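Local coordinates for protein peptide methionine sulfoxide reductase MsrA (Treponema denticola ATCC 35405, PDB 5FA9) that probably repairs oxidised proteins by reducing methionine sulfoxide back to methionine, as a fusion of an MsrA and an MsrB reductase that uses thioredoxin as reductant, at residues 193-204 and 225-233. The protein carries 2 engineered substitutions. Sequence-based numbering, arbitrary orientation.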
ATOM      1  N   THR B 193      -5.865  28.097  23.703  1.00 42.97           N
ATOM      2  CA  THR B 193      -5.820  28.155  22.248  1.00 46.19           C
ATOM      3  C   THR B 193      -5.699  29.595  21.771  1.00 55.09           C
ATOM      4  O   THR B 193      -6.574  30.420  22.034  1.00 53.21           O
ATOM      5  CB  THR B 193      -7.069  27.511  21.615  1.00 46.73           C
ATOM      6  OG1 THR B 193      -7.098  26.112  21.921  1.00 45.97           O
ATOM      7  CG2 THR B 193      -7.058  27.693  20.104  1.00 50.62           C
ATOM      8  N   GLU B 194      -4.606  29.891  21.073  1.00 47.95           N
ATOM      9  CA  GLU B 194      -4.380  31.223  20.530  1.00 43.41           C
ATOM     10  C   GLU B 194      -5.483  31.571  19.535  1.00 47.32           C
ATOM     11  O   GLU B 194      -6.029  30.687  18.875  1.00 54.19           O
ATOM     12  CB  GLU B 194      -3.005  31.298  19.861  1.00 51.08           C
ATOM     13  CG  GLU B 194      -2.894  30.472  18.586  1.00 54.83           C
ATOM     14  CD  GLU B 194      -1.478  30.403  18.046  1.00 57.46           C
ATOM     15  OE1 GLU B 194      -0.536  30.748  18.788  1.00 54.10           O
ATOM     16  OE2 GLU B 194      -1.308  29.994  16.877  1.00 50.06           O
ATOM     17  N   ARG B 195      -5.814  32.853  19.432  1.00 43.42           N
ATOM     18  CA  ARG B 195      -6.855  33.275  18.504  1.00 56.44           C
ATOM     19  C   ARG B 195      -6.351  33.126  17.074  1.00 58.98           C
ATOM     20  O   ARG B 195      -5.167  33.331  16.807  1.00 61.30           O
ATOM     21  CB  ARG B 195      -7.302  34.715  18.779  1.00 57.96           C
ATOM     22  CG  ARG B 195      -7.114  35.167  20.218  1.00 66.40           C
ATOM     23  CD  ARG B 195      -7.638  36.578  20.444  1.00 74.85           C
ATOM     24  NE  ARG B 195      -7.379  37.478  19.323  1.00 89.03           N
ATOM     25  CZ  ARG B 195      -8.327  37.961  18.526  1.00 95.64           C
ATOM     26  NH1 ARG B 195      -9.596  37.628  18.723  1.00 97.21           N
ATOM     27  NH2 ARG B 195      -8.008  38.776  17.532  1.00 80.85           N
ATOM     28  N   PRO B 196      -7.250  32.738  16.154  1.00 58.35           N
ATOM     29  CA  PRO B 196      -6.926  32.489  14.745  1.00 48.60           C
ATOM     30  C   PRO B 196      -6.188  33.643  14.064  1.00 63.61           C
ATOM     31  O   PRO B 196      -6.447  34.806  14.374  1.00 59.96           O
ATOM     32  CB  PRO B 196      -8.299  32.283  14.102  1.00 56.60           C
ATOM     33  CG  PRO B 196      -9.169  31.807  15.197  1.00 61.98           C
ATOM     34  CD  PRO B 196      -8.657  32.426  16.463  1.00 54.64           C
ATOM     35  N   PHE B 197      -5.266  33.299  13.165  1.00 54.12           N
ATOM     36  CA  PHE B 197      -4.547  34.262  12.327  1.00 47.31           C
ATOM     37  C   PHE B 197      -3.669  35.235  13.118  1.00 51.90           C
ATOM     38  O   PHE B 197      -3.232  36.254  12.582  1.00 62.13           O
ATOM     39  CB  PHE B 197      -5.533  35.057  11.460  1.00 50.55           C
ATOM     40  CG  PHE B 197      -6.446  34.198  10.630  1.00 56.36           C
ATOM     41  CD1 PHE B 197      -6.040  33.716   9.398  1.00 64.26           C
ATOM     42  CD2 PHE B 197      -7.717  33.881  11.081  1.00 52.55           C
ATOM     43  CE1 PHE B 197      -6.881  32.926   8.634  1.00 57.17           C
ATOM     44  CE2 PHE B 197      -8.562  33.092  10.324  1.00 62.53           C
ATOM     45  CZ  PHE B 197      -8.144  32.614   9.098  1.00 61.68           C
ATOM     46  N   THR B 198      -3.407  34.923  14.382  1.00 52.35           N
ATOM     47  CA  THR B 198      -2.598  35.801  15.225  1.00 52.35           C
ATOM     48  C   THR B 198      -1.132  35.383  15.264  1.00 59.76           C
ATOM     49  O   THR B 198      -0.253  36.206  15.516  1.00 60.58           O
ATOM     50  CB  THR B 198      -3.133  35.853  16.668  1.00 53.94           C
ATOM     51  OG1 THR B 198      -3.172  34.530  17.216  1.00 57.81           O
ATOM     52  CG2 THR B 198      -4.529  36.456  16.697  1.00 53.21           C
ATOM     53  N   SER B 199      -0.869  34.104  15.018  1.00 57.74           N
ATOM     54  CA  SER B 199       0.496  33.593  15.062  1.00 52.31           C
ATOM     55  C   SER B 199       1.286  33.971  13.815  1.00 56.91           C
ATOM     56  O   SER B 199       0.746  34.000  12.709  1.00 45.13           O
ATOM     57  CB  SER B 199       0.497  32.074  15.232  1.00 53.82           C
ATOM     58  OG  SER B 199       1.821  31.570  15.243  1.00 48.07           O
ATOM     59  N   GLU B 200       2.569  34.256  14.006  1.00 49.15           N
ATOM     60  CA  GLU B 200       3.462  34.574  12.899  1.00 54.53           C
ATOM     61  C   GLU B 200       3.700  33.356  12.010  1.00 55.97           C
ATOM     62  O   GLU B 200       4.088  33.487  10.850  1.00 55.77           O
ATOM     63  CB  GLU B 200       4.796  35.106  13.432  1.00 47.59           C
ATOM     64  CG  GLU B 200       5.556  34.106  14.293  1.00 65.57           C
ATOM     65  CD  GLU B 200       6.862  34.662  14.828  1.00 77.57           C
ATOM     66  OE1 GLU B 200       7.711  35.079  14.013  1.00 88.63           O
ATOM     67  OE2 GLU B 200       7.039  34.681  16.064  1.00 87.90           O
ATOM     68  N   TYR B 201       3.460  32.173  12.566  1.00 46.20           N
ATOM     69  CA  TYR B 201       3.682  30.921  11.852  1.00 48.07           C
ATOM     70  C   TYR B 201       2.463  30.483  11.044  1.00 50.57           C
ATOM     71  O   TYR B 201       2.479  29.426  10.417  1.00 50.81           O
ATOM     72  CB  TYR B 201       4.078  29.816  12.832  1.00 41.68           C
ATOM     73  CG  TYR B 201       5.400  30.058  13.525  1.00 42.35           C
ATOM     74  CD1 TYR B 201       6.409  30.784  12.906  1.00 47.35           C
ATOM     75  CD2 TYR B 201       5.641  29.559  14.799  1.00 45.14           C
ATOM     76  CE1 TYR B 201       7.619  31.008  13.534  1.00 42.53           C
ATOM     77  CE2 TYR B 201       6.849  29.777  15.436  1.00 51.42           C
ATOM     78  CZ  TYR B 201       7.834  30.501  14.799  1.00 47.25           C
ATOM     79  OH  TYR B 201       9.038  30.721  15.428  1.00 43.69           O
ATOM     80  N   ASP B 202       1.408  31.293  11.058  1.00 58.84           N
ATOM     81  CA  ASP B 202       0.198  30.964  10.309  1.00 58.58           C
ATOM     82  C   ASP B 202       0.441  31.065   8.807  1.00 57.97           C
ATOM     83  O   ASP B 202       0.430  30.056   8.101  1.00 63.27           O
ATOM     84  CB  ASP B 202      -0.956  31.879  10.722  1.00 57.13           C
ATOM     85  CG  ASP B 202      -2.248  31.544  10.004  1.00 55.72           C
ATOM     86  OD1 ASP B 202      -2.546  30.341   9.844  1.00 55.28           O
ATOM     87  OD2 ASP B 202      -2.967  32.483   9.599  1.00 61.49           O
ATOM     88  N   LYS B 203       0.658  32.283   8.321  1.00 57.86           N
ATOM     89  CA  LYS B 203       1.042  32.483   6.929  1.00 56.22           C
ATOM     90  C   LYS B 203       2.562  32.469   6.828  1.00 53.28           C
ATOM     91  O   LYS B 203       3.208  33.518   6.833  1.00 54.68           O
ATOM     92  CB  LYS B 203       0.475  33.797   6.388  1.00 51.89           C
ATOM     93  CG  LYS B 203      -1.011  33.988   6.654  1.00 59.75           C
ATOM     94  CD  LYS B 203      -1.833  32.861   6.052  1.00 64.73           C
ATOM     95  CE  LYS B 203      -3.309  33.020   6.380  1.00 66.95           C
ATOM     96  NZ  LYS B 203      -4.055  31.740   6.238  1.00 74.81           N
ATOM     97  N   PHE B 204       3.125  31.269   6.732  1.00 52.71           N
ATOM     98  CA  PHE B 204       4.569  31.083   6.810  1.00 48.69           C
ATOM     99  C   PHE B 204       4.975  29.797   6.088  1.00 51.60           C
ATOM    100  O   PHE B 204       4.370  28.744   6.304  1.00 51.31           O
ATOM    101  CB  PHE B 204       5.005  31.050   8.278  1.00 48.19           C
ATOM    102  CG  PHE B 204       6.483  31.193   8.484  1.00 53.32           C
ATOM    103  CD1 PHE B 204       7.070  32.446   8.543  1.00 52.86           C
ATOM    104  CD2 PHE B 204       7.284  30.076   8.638  1.00 54.18           C
ATOM    105  CE1 PHE B 204       8.430  32.581   8.740  1.00 62.43           C
ATOM    106  CE2 PHE B 204       8.645  30.203   8.837  1.00 58.62           C
ATOM    107  CZ  PHE B 204       9.219  31.458   8.887  1.00 46.36           C
ATOM    108  N   LYS B 225       3.816  21.274   6.038  1.00 44.87           N
ATOM    109  CA  LYS B 225       2.986  22.423   6.380  1.00 41.51           C
ATOM    110  C   LYS B 225       2.151  22.886   5.190  1.00 42.14           C
ATOM    111  O   LYS B 225       2.620  22.879   4.053  1.00 43.65           O
ATOM    112  CB  LYS B 225       3.861  23.568   6.889  1.00 43.12           C
ATOM    113  CG  LYS B 225       3.097  24.700   7.547  1.00 38.85           C
ATOM    114  CD  LYS B 225       4.054  25.694   8.180  1.00 33.19           C
ATOM    115  CE  LYS B 225       3.315  26.718   9.024  1.00 40.59           C
ATOM    116  NZ  LYS B 225       2.427  27.588   8.204  1.00 44.87           N
ATOM    117  N   TYR B 226       0.912  23.287   5.457  1.00 38.90           N
ATOM    118  CA  TYR B 226       0.028  23.788   4.410  1.00 40.44           C
ATOM    119  C   TYR B 226      -0.998  24.765   4.980  1.00 48.17           C
ATOM    120  O   TYR B 226      -1.164  24.865   6.196  1.00 46.15           O
ATOM    121  CB  TYR B 226      -0.680  22.631   3.703  1.00 35.61           C
ATOM    122  CG  TYR B 226      -1.829  22.037   4.485  1.00 39.25           C
ATOM    123  CD1 TYR B 226      -1.601  21.178   5.554  1.00 41.74           C
ATOM    124  CD2 TYR B 226      -3.144  22.329   4.150  1.00 45.73           C
ATOM    125  CE1 TYR B 226      -2.652  20.634   6.268  1.00 39.48           C
ATOM    126  CE2 TYR B 226      -4.199  21.791   4.857  1.00 43.20           C
ATOM    127  CZ  TYR B 226      -3.949  20.945   5.915  1.00 46.72           C
ATOM    128  OH  TYR B 226      -5.002  20.407   6.617  1.00 41.01           O
ATOM    129  N   ASP B 227      -1.684  25.482   4.095  1.00 48.72           N
ATOM    130  CA  ASP B 227      -2.678  26.466   4.512  1.00 46.91           C
ATOM    131  C   ASP B 227      -4.070  25.844   4.574  1.00 50.94           C
ATOM    132  O   ASP B 227      -4.693  25.590   3.542  1.00 46.20           O
ATOM    133  CB  ASP B 227      -2.678  27.665   3.557  1.00 55.28           C
ATOM    134  CG  ASP B 227      -3.346  28.894   4.154  1.00 68.39           C
ATOM    135  OD1 ASP B 227      -4.302  28.742   4.943  1.00 56.84           O
ATOM    136  OD2 ASP B 227      -2.912  30.020   3.830  1.00 75.02           O
ATOM    137  N   ALA B 228      -4.551  25.600   5.788  1.00 53.86           N
ATOM    138  CA  ALA B 228      -5.885  25.047   5.984  1.00 50.67           C
ATOM    139  C   ALA B 228      -6.935  26.154   5.997  1.00 65.17           C
ATOM    140  O   ALA B 228      -8.131  25.891   5.873  1.00 70.25           O
ATOM    141  CB  ALA B 228      -5.942  24.245   7.275  1.00 49.70           C
ATOM    142  N   GLY B 229      -6.477  27.393   6.148  1.00 65.27           N
ATOM    143  CA  GLY B 229      -7.363  28.543   6.135  1.00 50.89           C
ATOM    144  C   GLY B 229      -8.156  28.720   7.416  1.00 55.72           C
ATOM    145  O   GLY B 229      -9.114  29.491   7.456  1.00 60.53           O
ATOM    146  N   CYS B 230      -7.760  28.007   8.467  1.00 65.87           N
ATOM    147  CA  CYS B 230      -8.480  28.065   9.734  1.00 61.03           C
ATOM    148  C   CYS B 230      -7.792  28.981  10.746  1.00 60.57           C
ATOM    149  O   CYS B 230      -8.261  29.132  11.873  1.00 64.64           O
ATOM    150  CB  CYS B 230      -8.636  26.661  10.321  1.00 67.74           C
ATOM    151  SG  CYS B 230      -9.640  25.545   9.311  1.00 82.89           S
ATOM    152  N   GLY B 231      -6.685  29.589  10.338  1.00 56.71           N
ATOM    153  CA  GLY B 231      -6.007  30.570  11.168  1.00 53.77           C
ATOM    154  C   GLY B 231      -4.893  30.025  12.043  1.00 52.53           C
ATOM    155  O   GLY B 231      -4.241  30.781  12.762  1.00 54.26           O
ATOM    156  N   TRP B 232      -4.670  28.716  11.987  1.00 55.69           N
ATOM    157  CA  TRP B 232      -3.593  28.100  12.756  1.00 52.73           C
ATOM    158  C   TRP B 232      -2.614  27.364  11.851  1.00 52.33           C
ATOM    159  O   TRP B 232      -2.997  26.880  10.786  1.00 50.90           O
ATOM    160  CB  TRP B 232      -4.156  27.130  13.800  1.00 51.44           C
ATOM    161  CG  TRP B 232      -4.997  27.781  14.852  1.00 61.33           C
ATOM    162  CD1 TRP B 232      -4.558  28.543  15.895  1.00 56.26           C
ATOM    163  CD2 TRP B 232      -6.422  27.711  14.977  1.00 59.68           C
ATOM    164  NE1 TRP B 232      -5.624  28.961  16.655  1.00 53.90           N
ATOM    165  CE2 TRP B 232      -6.778  28.463  16.113  1.00 62.04           C
ATOM    166  CE3 TRP B 232      -7.429  27.089  14.234  1.00 53.95           C
ATOM    167  CZ2 TRP B 232      -8.101  28.609  16.526  1.00 59.64           C
ATOM    168  CZ3 TRP B 232      -8.742  27.237  14.645  1.00 68.15           C
ATOM    169  CH2 TRP B 232      -9.066  27.990  15.779  1.00 56.13           C
ATOM    170  N   PRO B 233      -1.339  27.296  12.267  1.00 51.46           N
ATOM    171  CA  PRO B 233      -0.346  26.456  11.590  1.00 46.50           C
ATOM    172  C   PRO B 233      -0.836  25.019  11.453  1.00 44.60           C
ATOM    173  O   PRO B 233      -1.150  24.380  12.457  1.00 53.12           O
ATOM    174  CB  PRO B 233       0.869  26.539  12.515  1.00 45.05           C
ATOM    175  CG  PRO B 233       0.742  27.871  13.167  1.00 47.23           C
ATOM    176  CD  PRO B 233      -0.735  28.112  13.337  1.00 51.99           C
TER
HETATM  177  O   HOH W   1      -2.684  31.581  14.809  1.00 57.87           O
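Trp232 lays its indole against residues 193-196, its NE1 donating to Glu194 O at 2.8 Å, nearly straight (162°). The carbonyl oxygen lies in the ring plane, but the donor sits above the carbonyl plane rather than on a lone pair. Pro196 lies alongside the indole, pointing the same way, with its CG 3.6 Å from Trp232 CZ2, while Thr193 crosses it at about a right angle. Glu194 slides past in the opposite sense, its carboxylate nearly coplanar with the indole; the buried acid is gripped by the backbone N-H groups of Gly288 and Ala289, and a water links its OE2 to Ser199 N and Gly231 O.

Gly231 brings its backbone flat against the Phe197 ring, with Gly231 CA over the ring centre, 3.4 Å from the centroid and 4° off the normal, a CH-pi contact. Gly231 O accepts the N-H of Phe197 in the carbonyl plane, on a lone pair (N to O 2.7 Å), tying the loop after strand 225-226 to the type II turn from Arg195 to Thr198.

At the other end, Lys225 reaches out with CG anti to the backbone N (chi1 -168°) and bends only at its last torsion. Lys225 NZ gathers three carbonyls: Tyr201 O at 2.9 Å, Phe204 O at 3.0 Å on a lone pair, and Asp202 O in a weak bond. Between the two ends, the Pro233 ring packs on Tyr201 CB. Lys203 NZ meets the syn side of Asp227 OD2 at 3.2 Å in a salt bridge, with a second, long salt bridge to Asp202 OD2.

The contact thus pins the loop that follows helix 182-190 to edge strand 225-226 and the connection leading from it to strand 234-235, in the antiparallel sheet of the MsrB-type SelR domain, a member of the beta-tent clan.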